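Long-range contacts in cyclic UMP-AMP synthase (Rhodothermus marinus SG0.5JP17-172, PDB 6E0K), which uses magnesium to make from UTP and ATP the cyclic dinucleotide 3',3'-cUAMP, a second messenger that triggers abortive infection in CBASS antiphage defence: residues T91-V99 with D129-R137; Y167-G175 with R251-L259. All blocks are in the same frame, centred on the assembly; numbering follows the deposited sequence.

How the interactions relate
Interaction 1 packs a helix against the strand that carries Asp129, a magnesium ligand, whereas interaction 2 joins helix 168-181 to a loop in the later, helical part of the chain. Their centres lie about 21 Å apart, and interaction 1 closes along the sequence before interaction 2 opens. They still touch: Tyr136 CE2, on the strand of interaction 1, lies 4.1 Å from Tyr167 OH of interaction 2, a packing contact. Both lie near nucleotide-binding residues, though Asp129 itself takes no part in interaction 1. The side chain of Tyr96 comes within about 4 Å of that of UTP-binding Leu119, and the side chain of His171 within about 6 Å of ATP-binding Gly47, nearest atoms in each case.

Interaction 1. Residues T91-V99 with D129-R137; sequences TWNDFYSDV and DVVVCIQYR
Val132 is the apolar centre of this contact, its two methyls gripped by three helix side chains spaced along one flank. CG1 meets the Phe95 ring, 3.6 Å from Phe95 CE2, while CG2 turns to the next helical turn and lies 3.8 Å from Val99 CG1. CG1 stands anti to the backbone N of Val132 (chi1 176°), which divides the two methyls between Phe95 and Val99. Tyr96 crosses Val132 at about a right angle and brings its CD2 to 3.9 Å from Val132 CB. Within the helix, Val99 CG2 lies over one face of the Phe95 ring and Tyr96 CG over one face of the Trp92 indole, so the helix side of the contact is itself layered.

Farther along the strand, the end of Ile134 reaches back to the first turn of the helix, with Ile134 CD1 3.5 Å from Trp92 CA. Polar character appears beside it. Trp92 NE1 donates to the backbone carbonyl Val132 O at 3.0 Å with an N-H...O angle of 163°; the oxygen lies in the indole plane, but the donor stands well above the carbonyl plane. This bond satisfies the indole N-H inside a buried contact and fixes the rotation of the ring. At the outer edge Thr91 and Asp94 form a capping box: Asp94 N gives to Thr91 OG1 at 2.9 Å, and Thr91 N returns a bond to Asp94 OD2 at 3.1 Å.

The helix and strand segments run in roughly opposed directions, 142° between them, their axes 8.5 Å apart at closest approach. Helix 92-107 thus lies on strand 127-138 of the nucleotidyltransferase sheet, with Leu119 of strand 119-122 meeting Tyr96, Val99 and Val132, Leu67 of strand 61-68 touching Phe95, and strand 150-157 flanking Trp92.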
loop_
_atom_site.group_PDB
_atom_site.type_symbol
_atom_site.label_atom_id
_atom_site.label_comp_id
_atom_site.label_asym_id
_atom_site.label_seq_id
_atom_site.Cartn_x
_atom_site.Cartn_y
_atom_site.Cartn_z
ATOM N N THR A 91 -7.809 25.377 0.386
ATOM C CA THR A 91 -8.437 24.164 -0.118
ATOM C C THR A 91 -7.397 23.132 -0.536
ATOM O O THR A 91 -6.215 23.427 -0.682
ATOM C CB THR A 91 -9.316 24.475 -1.325
ATOM O OG1 THR A 91 -8.487 24.951 -2.388
ATOM C CG2 THR A 91 -10.356 25.547 -0.986
ATOM N N TRP A 92 -7.876 21.905 -0.778
ATOM C CA TRP A 92 -6.994 20.900 -1.361
ATOM C C TRP A 92 -6.437 21.390 -2.692
ATOM O O TRP A 92 -5.252 21.195 -2.995
ATOM C CB TRP A 92 -7.748 19.571 -1.528
ATOM C CG TRP A 92 -6.961 18.525 -2.233
ATOM C CD1 TRP A 92 -6.125 17.597 -1.665
ATOM C CD2 TRP A 92 -6.898 18.309 -3.644
ATOM N NE1 TRP A 92 -5.562 16.813 -2.638
ATOM C CE2 TRP A 92 -6.013 17.231 -3.863
ATOM C CE3 TRP A 92 -7.505 18.920 -4.745
ATOM C CZ2 TRP A 92 -5.724 16.751 -5.135
ATOM C CZ3 TRP A 92 -7.210 18.441 -6.010
ATOM C CH2 TRP A 92 -6.333 17.368 -6.194
ATOM N N ASN A 93 -7.279 22.056 -3.485
ATOM C CA ASN A 93 -6.847 22.609 -4.760
ATOM C C ASN A 93 -5.718 23.629 -4.574
ATOM O O ASN A 93 -4.714 23.598 -5.300
ATOM C CB ASN A 93 -8.070 23.222 -5.447
ATOM C CG ASN A 93 -7.768 23.782 -6.804
ATOM O OD1 ASN A 93 -7.172 23.117 -7.648
ATOM N ND2 ASN A 93 -8.189 25.018 -7.031
ATOM N N ASP A 94 -5.865 24.537 -3.595
ATOM C CA ASP A 94 -4.806 25.496 -3.285
ATOM C C ASP A 94 -3.531 24.781 -2.875
ATOM O O ASP A 94 -2.428 25.142 -3.307
ATOM C CB ASP A 94 -5.232 26.422 -2.135
ATOM C CG ASP A 94 -6.331 27.389 -2.499
ATOM O OD1 ASP A 94 -6.397 27.893 -3.647
ATOM O OD2 ASP A 94 -7.125 27.675 -1.576
ATOM N N PHE A 95 -3.668 23.804 -1.980
ATOM C CA PHE A 95 -2.516 23.078 -1.466
ATOM C C PHE A 95 -1.786 22.361 -2.589
ATOM O O PHE A 95 -0.558 22.427 -2.686
ATOM C CB PHE A 95 -2.987 22.091 -0.400
ATOM C CG PHE A 95 -1.901 21.206 0.128
ATOM C CD1 PHE A 95 -0.761 21.754 0.675
ATOM C CD2 PHE A 95 -2.056 19.831 0.111
ATOM C CE1 PHE A 95 0.235 20.935 1.180
ATOM C CE2 PHE A 95 -1.079 19.006 0.621
ATOM C CZ PHE A 95 0.062 19.582 1.158
ATOM N N TYR A 96 -2.538 21.666 -3.448
ATOM C CA TYR A 96 -1.958 20.990 -4.602
ATOM C C TYR A 96 -1.116 21.956 -5.438
ATOM O O TYR A 96 0.024 21.648 -5.815
ATOM C CB TYR A 96 -3.094 20.375 -5.427
ATOM C CG TYR A 96 -2.648 19.510 -6.554
ATOM C CD1 TYR A 96 -2.193 20.064 -7.750
ATOM C CD2 TYR A 96 -2.695 18.139 -6.444
ATOM C CE1 TYR A 96 -1.763 19.267 -8.798
ATOM C CE2 TYR A 96 -2.279 17.348 -7.485
ATOM C CZ TYR A 96 -1.806 17.920 -8.670
ATOM O OH TYR A 96 -1.382 17.106 -9.716
ATOM N N SER A 97 -1.650 23.154 -5.707
ATOM C CA SER A 97 -0.902 24.120 -6.511
ATOM C C SER A 97 0.383 24.556 -5.815
ATOM O O SER A 97 1.417 24.768 -6.469
ATOM C CB SER A 97 -1.786 25.318 -6.833
ATOM O OG SER A 97 -2.805 24.923 -7.738
ATOM N N ASP A 98 0.349 24.670 -4.483
ATOM C CA ASP A 98 1.571 25.012 -3.759
ATOM C C ASP A 98 2.592 23.882 -3.823
ATOM O O ASP A 98 3.790 24.134 -4.010
ATOM C CB ASP A 98 1.256 25.348 -2.302
ATOM C CG ASP A 98 0.749 26.767 -2.131
ATOM O OD1 ASP A 98 1.228 27.676 -2.849
ATOM O OD2 ASP A 98 -0.138 26.974 -1.267
ATOM N N VAL A 99 2.146 22.633 -3.632
ATOM C CA VAL A 99 3.076 21.506 -3.714
ATOM C C VAL A 99 3.693 21.431 -5.104
ATOM O O VAL A 99 4.909 21.257 -5.249
ATOM C CB VAL A 99 2.375 20.187 -3.344
ATOM C CG1 VAL A 99 3.331 19.020 -3.553
ATOM C CG2 VAL A 99 1.901 20.205 -1.895
ATOM N N ASP A 129 6.246 8.915 -7.068
ATOM C CA ASP A 129 4.826 9.080 -7.339
ATOM C C ASP A 129 4.240 9.724 -6.093
ATOM O O ASP A 129 4.151 9.078 -5.044
ATOM C CB ASP A 129 4.178 7.731 -7.640
ATOM C CG ASP A 129 2.808 7.868 -8.247
ATOM O OD1 ASP A 129 2.660 8.648 -9.212
ATOM O OD2 ASP A 129 1.880 7.185 -7.762
ATOM N N VAL A 130 3.887 11.005 -6.193
ATOM C CA VAL A 130 3.588 11.833 -5.027
ATOM C C VAL A 130 2.082 12.002 -4.909
ATOM O O VAL A 130 1.446 12.581 -5.795
ATOM C CB VAL A 130 4.282 13.201 -5.117
ATOM C CG1 VAL A 130 3.961 14.034 -3.894
ATOM C CG2 VAL A 130 5.801 13.032 -5.241
ATOM N N VAL A 131 1.511 11.503 -3.813
ATOM C CA VAL A 131 0.097 11.713 -3.513
ATOM C C VAL A 131 -0.022 12.970 -2.658
ATOM O O VAL A 131 0.504 13.027 -1.541
ATOM C CB VAL A 131 -0.509 10.501 -2.796
ATOM C CG1 VAL A 131 -1.935 10.826 -2.359
ATOM C CG2 VAL A 131 -0.515 9.288 -3.705
ATOM N N VAL A 132 -0.686 13.986 -3.199
ATOM C CA VAL A 132 -0.918 15.239 -2.493
ATOM C C VAL A 132 -2.272 15.131 -1.812
ATOM O O VAL A 132 -3.288 14.902 -2.476
ATOM C CB VAL A 132 -0.882 16.431 -3.459
ATOM C CG1 VAL A 132 -1.222 17.705 -2.717
ATOM C CG2 VAL A 132 0.486 16.535 -4.117
ATOM N N CYS A 133 -2.299 15.265 -0.486
ATOM C CA CYS A 133 -3.531 14.960 0.237
ATOM C C CYS A 133 -3.653 15.839 1.472
ATOM O O CYS A 133 -2.702 16.489 1.893
ATOM C CB CYS A 133 -3.587 13.485 0.632
ATOM S SG CYS A 133 -2.200 12.920 1.648
ATOM N N ILE A 134 -4.858 15.857 2.045
ATOM C CA ILE A 134 -5.126 16.552 3.296
ATOM C C ILE A 134 -5.579 15.518 4.319
ATOM O O ILE A 134 -6.214 14.513 3.978
ATOM C CB ILE A 134 -6.185 17.661 3.106
ATOM C CG1 ILE A 134 -5.644 18.761 2.192
ATOM C CG2 ILE A 134 -6.595 18.253 4.445
ATOM C CD1 ILE A 134 -6.616 19.892 2.010
ATOM N N GLN A 135 -5.212 15.744 5.573
ATOM C CA GLN A 135 -5.647 14.871 6.656
ATOM C C GLN A 135 -7.161 14.688 6.599
ATOM O O GLN A 135 -7.898 15.640 6.359
ATOM C CB GLN A 135 -5.240 15.488 7.994
ATOM C CG GLN A 135 -5.576 14.651 9.211
ATOM C CD GLN A 135 -5.264 15.400 10.494
ATOM O OE1 GLN A 135 -6.149 15.664 11.303
ATOM N NE2 GLN A 135 -3.998 15.771 10.671
ATOM N N TYR A 136 -7.611 13.450 6.776
ATOM C CA TYR A 136 -9.029 13.119 6.826
ATOM C C TYR A 136 -9.325 12.518 8.192
ATOM O O TYR A 136 -8.594 11.640 8.654
ATOM C CB TYR A 136 -9.404 12.122 5.723
ATOM C CG TYR A 136 -10.881 11.800 5.705
ATOM C CD1 TYR A 136 -11.770 12.614 5.026
ATOM C CD2 TYR A 136 -11.383 10.689 6.378
ATOM C CE1 TYR A 136 -13.142 12.325 4.999
ATOM C CE2 TYR A 136 -12.730 10.398 6.364
ATOM C CZ TYR A 136 -13.607 11.214 5.674
ATOM O OH TYR A 136 -14.942 10.905 5.663
ATOM N N ARG A 137 -10.371 13.009 8.848
ATOM C CA ARG A 137 -10.789 12.485 10.141
ATOM C C ARG A 137 -12.140 11.806 9.987
ATOM O O ARG A 137 -13.133 12.459 9.645
ATOM C CB ARG A 137 -10.882 13.603 11.182
ATOM C CG ARG A 137 -9.543 14.265 11.486
ATOM C CD ARG A 137 -9.696 15.228 12.659
ATOM N NE ARG A 137 -8.475 15.990 12.905
ATOM C CZ ARG A 137 -8.341 16.877 13.885
ATOM N NH1 ARG A 137 -9.349 17.116 14.716
ATOM N NH2 ARG A 137 -7.190 17.530 14.030
#

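Interaction 2. Residues Y167-G175 with R251-L259; sequences YPKLHYENG and RCQNGQDDL
Gln253, Asn254 and Tyr167 have the most surface buried here, and each joins the helix to the loop in a different way. Gln253 lies across His171: its amide is stacked on one face of the imidazole, the planes 25° apart, with NE2 displaced toward the rim. CG lies anti to the backbone N of Gln253 (chi1 -177°) and the chain continues extended, carrying the amide to the helix backbone. There Gln253 NE2 donates to His171 O at 2.9 Å. That carbonyl also accepts the helical bond from Gly175 N, which arrives from the opposite face of its plane. A second bond, given this time by the helix, runs from Asn174 ND2 to Gln253 O, also 2.9 Å, in the plane of the carbonyl. Beyond the contact, Tyr186 holds Gln253 OE1 and Glu216 bonds to His171 NE2.

Asn254 packs its CB 3.8 Å from Tyr167 CB, while its polar end organises the loop. Asn254 OD1 accepts from Gln256 N at 2.7 Å and from Asp257 N, and Asn254 ND2 gives to Asp257 OD2. Two waters bridge the segments: one links Asn254 ND2 to Tyr167 N, the other Asn254 N to His171 ND1.

Tyr167 offers a ring face to Gln256, whose CG sits 3.6 Å from the ring centroid and 11° off the normal, a CH-pi contact. A bend at chi2 turns the Gln256 amide back, so that Gln256 NE2 comes 3.6 Å from Leu170 CD1 and bonds to Asn254 O; Gln256 OE1 is bonded to Lys138 NZ.

The loop combines a type I beta turn, Cys252 to Gly255, with an Asx turn and Asx motif at Asn254. So shaped, it packs on the first turns of helix 168-181, whose N-cap Tyr167 directly follows UTP-binding Asn166, beside the nucleotide site of this cGAS/DncV-like enzyme.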
loop_
_atom_site.group_PDB
_atom_site.type_symbol
_atom_site.label_atom_id
_atom_site.label_comp_id
_atom_site.label_asym_id
_atom_site.label_seq_id
_atom_site.Cartn_x
_atom_site.Cartn_y
_atom_site.Cartn_z
ATOM N N TYR A 167 -5.769 5.244 4.224
ATOM C CA TYR A 167 -5.256 5.164 5.591
ATOM C C TYR A 167 -3.861 4.546 5.614
ATOM O O TYR A 167 -3.632 3.530 6.279
ATOM C CB TYR A 167 -6.208 4.355 6.464
ATOM C CG TYR A 167 -7.612 4.914 6.541
ATOM C CD1 TYR A 167 -8.589 4.543 5.626
ATOM C CD2 TYR A 167 -7.945 5.817 7.540
ATOM C CE1 TYR A 167 -9.897 5.081 5.723
ATOM C CE2 TYR A 167 -9.221 6.342 7.646
ATOM C CZ TYR A 167 -10.184 5.979 6.737
ATOM O OH TYR A 167 -11.452 6.529 6.860
ATOM N N PRO A 168 -2.899 5.144 4.911
ATOM C CA PRO A 168 -1.570 4.512 4.819
ATOM C C PRO A 168 -0.854 4.383 6.153
ATOM O O PRO A 168 -0.098 3.416 6.349
ATOM C CB PRO A 168 -0.809 5.437 3.860
ATOM C CG PRO A 168 -1.472 6.779 4.037
ATOM C CD PRO A 168 -2.930 6.465 4.246
ATOM N N LYS A 169 -1.052 5.325 7.079
ATOM C CA LYS A 169 -0.380 5.205 8.368
ATOM C C LYS A 169 -0.881 3.991 9.138
ATOM O O LYS A 169 -0.094 3.312 9.808
ATOM C CB LYS A 169 -0.583 6.472 9.192
ATOM C CG LYS A 169 -0.005 7.713 8.550
ATOM C CD LYS A 169 -0.217 8.901 9.455
ATOM C CE LYS A 169 0.413 10.158 8.866
ATOM N NZ LYS A 169 0.150 11.347 9.728
ATOM N N LEU A 170 -2.188 3.717 9.077
ATOM C CA LEU A 170 -2.722 2.542 9.756
ATOM C C LEU A 170 -2.304 1.263 9.053
ATOM O O LEU A 170 -2.025 0.252 9.712
ATOM C CB LEU A 170 -4.243 2.611 9.841
ATOM C CG LEU A 170 -4.740 3.713 10.764
ATOM C CD1 LEU A 170 -6.256 3.734 10.734
ATOM C CD2 LEU A 170 -4.226 3.476 12.162
ATOM N N HIS A 171 -2.268 1.281 7.719
ATOM C CA HIS A 171 -1.715 0.147 6.976
ATOM C C HIS A 171 -0.311 -0.184 7.475
ATOM O O HIS A 171 -0.007 -1.342 7.781
ATOM C CB HIS A 171 -1.710 0.458 5.474
ATOM C CG HIS A 171 -1.163 -0.648 4.624
ATOM N ND1 HIS A 171 -1.968 -1.563 3.986
ATOM C CD2 HIS A 171 0.113 -0.982 4.305
ATOM C CE1 HIS A 171 -1.218 -2.419 3.315
ATOM N NE2 HIS A 171 0.048 -2.084 3.486
ATOM N N TYR A 172 0.542 0.834 7.601
ATOM C CA TYR A 172 1.908 0.605 8.067
ATOM C C TYR A 172 1.935 0.101 9.505
ATOM O O TYR A 172 2.614 -0.884 9.827
ATOM C CB TYR A 172 2.732 1.890 7.937
ATOM C CG TYR A 172 4.060 1.742 8.608
ATOM C CD1 TYR A 172 5.024 0.912 8.062
ATOM C CD2 TYR A 172 4.347 2.400 9.795
ATOM C CE1 TYR A 172 6.249 0.758 8.672
ATOM C CE2 TYR A 172 5.572 2.252 10.412
ATOM C CZ TYR A 172 6.514 1.412 9.844
ATOM O OH TYR A 172 7.748 1.246 10.437
ATOM N N GLU A 173 1.203 0.779 10.389
ATOM C CA GLU A 173 1.196 0.441 11.806
ATOM C C GLU A 173 0.758 -1.003 12.029
ATOM O O GLU A 173 1.366 -1.743 12.811
ATOM C CB GLU A 173 0.253 1.421 12.503
ATOM C CG GLU A 173 0.040 1.266 13.962
ATOM C CD GLU A 173 -0.942 2.313 14.458
ATOM O OE1 GLU A 173 -1.975 1.947 15.066
ATOM O OE2 GLU A 173 -0.683 3.503 14.185
ATOM N N ASN A 174 -0.308 -1.418 11.349
ATOM C CA ASN A 174 -0.834 -2.762 11.580
ATOM C C ASN A 174 0.071 -3.833 10.988
ATOM O O ASN A 174 0.207 -4.925 11.560
ATOM C CB ASN A 174 -2.241 -2.862 11.012
ATOM C CG ASN A 174 -3.225 -2.007 11.782
ATOM O OD1 ASN A 174 -3.023 -1.717 12.967
ATOM N ND2 ASN A 174 -4.290 -1.598 11.120
ATOM N N GLY A 175 0.677 -3.554 9.835
ATOM C CA GLY A 175 1.635 -4.498 9.275
ATOM C C GLY A 175 2.867 -4.648 10.147
ATOM O O GLY A 175 3.404 -5.751 10.302
ATOM N N ARG A 251 -10.701 -7.930 5.852
ATOM C CA ARG A 251 -10.511 -6.496 5.936
ATOM C C ARG A 251 -9.121 -6.170 5.422
ATOM O O ARG A 251 -8.203 -6.986 5.514
ATOM C CB ARG A 251 -10.672 -6.010 7.377
ATOM C CG ARG A 251 -12.016 -6.361 7.975
ATOM C CD ARG A 251 -13.057 -5.385 7.503
ATOM N NE ARG A 251 -12.932 -4.121 8.218
ATOM C CZ ARG A 251 -13.605 -3.018 7.916
ATOM N NH1 ARG A 251 -14.454 -3.007 6.893
ATOM N NH2 ARG A 251 -13.422 -1.917 8.637
ATOM N N CYS A 252 -8.975 -4.977 4.864
ATOM C CA CYS A 252 -7.657 -4.521 4.467
ATOM C C CYS A 252 -6.762 -4.356 5.689
ATOM O O CYS A 252 -7.228 -4.256 6.826
ATOM C CB CYS A 252 -7.760 -3.205 3.701
ATOM S SG CYS A 252 -8.472 -3.459 2.046
ATOM N N GLN A 253 -5.455 -4.328 5.429
ATOM C CA GLN A 253 -4.482 -4.183 6.507
ATOM C C GLN A 253 -4.690 -2.891 7.290
ATOM O O GLN A 253 -4.354 -2.831 8.479
ATOM C CB GLN A 253 -3.069 -4.260 5.926
ATOM C CG GLN A 253 -1.936 -4.185 6.946
ATOM C CD GLN A 253 -0.625 -4.670 6.352
ATOM O OE1 GLN A 253 -0.518 -5.833 5.964
ATOM N NE2 GLN A 253 0.364 -3.803 6.289
ATOM N N ASN A 254 -5.245 -1.849 6.658
ATOM C CA ASN A 254 -5.499 -0.608 7.391
ATOM C C ASN A 254 -6.624 -0.731 8.415
ATOM O O ASN A 254 -6.820 0.205 9.194
ATOM C CB ASN A 254 -5.788 0.568 6.438
ATOM C CG ASN A 254 -7.037 0.369 5.568
ATOM O OD1 ASN A 254 -7.998 -0.284 5.960
ATOM N ND2 ASN A 254 -7.021 0.968 4.387
ATOM N N GLY A 255 -7.357 -1.846 8.431
ATOM C CA GLY A 255 -8.440 -2.048 9.372
ATOM C C GLY A 255 -9.710 -1.283 9.070
ATOM O O GLY A 255 -10.667 -1.360 9.862
ATOM N N GLN A 256 -9.764 -0.551 7.957
ATOM C CA GLN A 256 -10.906 0.304 7.642
ATOM C C GLN A 256 -11.749 -0.198 6.483
ATOM O O GLN A 256 -12.977 -0.075 6.522
ATOM C CB GLN A 256 -10.441 1.726 7.312
ATOM C CG GLN A 256 -9.516 2.353 8.323
ATOM C CD GLN A 256 -9.996 2.183 9.742
ATOM O OE1 GLN A 256 -11.130 2.536 10.088
ATOM N NE2 GLN A 256 -9.133 1.622 10.580
ATOM N N ASP A 257 -11.117 -0.714 5.439
ATOM C CA ASP A 257 -11.762 -1.067 4.183
ATOM C C ASP A 257 -12.000 -2.567 4.096
ATOM O O ASP A 257 -11.269 -3.367 4.686
ATOM C CB ASP A 257 -10.903 -0.662 2.980
ATOM C CG ASP A 257 -10.529 0.813 2.971
ATOM O OD1 ASP A 257 -11.357 1.662 3.360
ATOM O OD2 ASP A 257 -9.393 1.108 2.536
ATOM N N ASP A 258 -13.020 -2.939 3.324
ATOM C CA ASP A 258 -13.187 -4.327 2.918
ATOM C C ASP A 258 -12.235 -4.656 1.780
ATOM O O ASP A 258 -12.050 -3.859 0.855
ATOM C CB ASP A 258 -14.615 -4.608 2.467
ATOM C CG ASP A 258 -15.593 -4.647 3.613
ATOM O OD1 ASP A 258 -15.151 -4.740 4.777
ATOM O OD2 ASP A 258 -16.808 -4.607 3.341
ATOM N N LEU A 259 -11.653 -5.852 1.836
ATOM C CA LEU A 259 -10.741 -6.260 0.777
ATOM C C LEU A 259 -11.498 -6.625 -0.496
ATOM O O LEU A 259 -11.013 -6.369 -1.605
ATOM C CB LEU A 259 -9.882 -7.436 1.246
ATOM C CG LEU A 259 -8.936 -8.044 0.205
ATOM C CD1 LEU A 259 -8.043 -6.963 -0.401
ATOM C CD2 LEU A 259 -8.101 -9.116 0.856
HETATM O O HOH W 1 -5.323 2.770 2.705
HETATM O O HOH W 2 -4.725 -1.552 3.951
#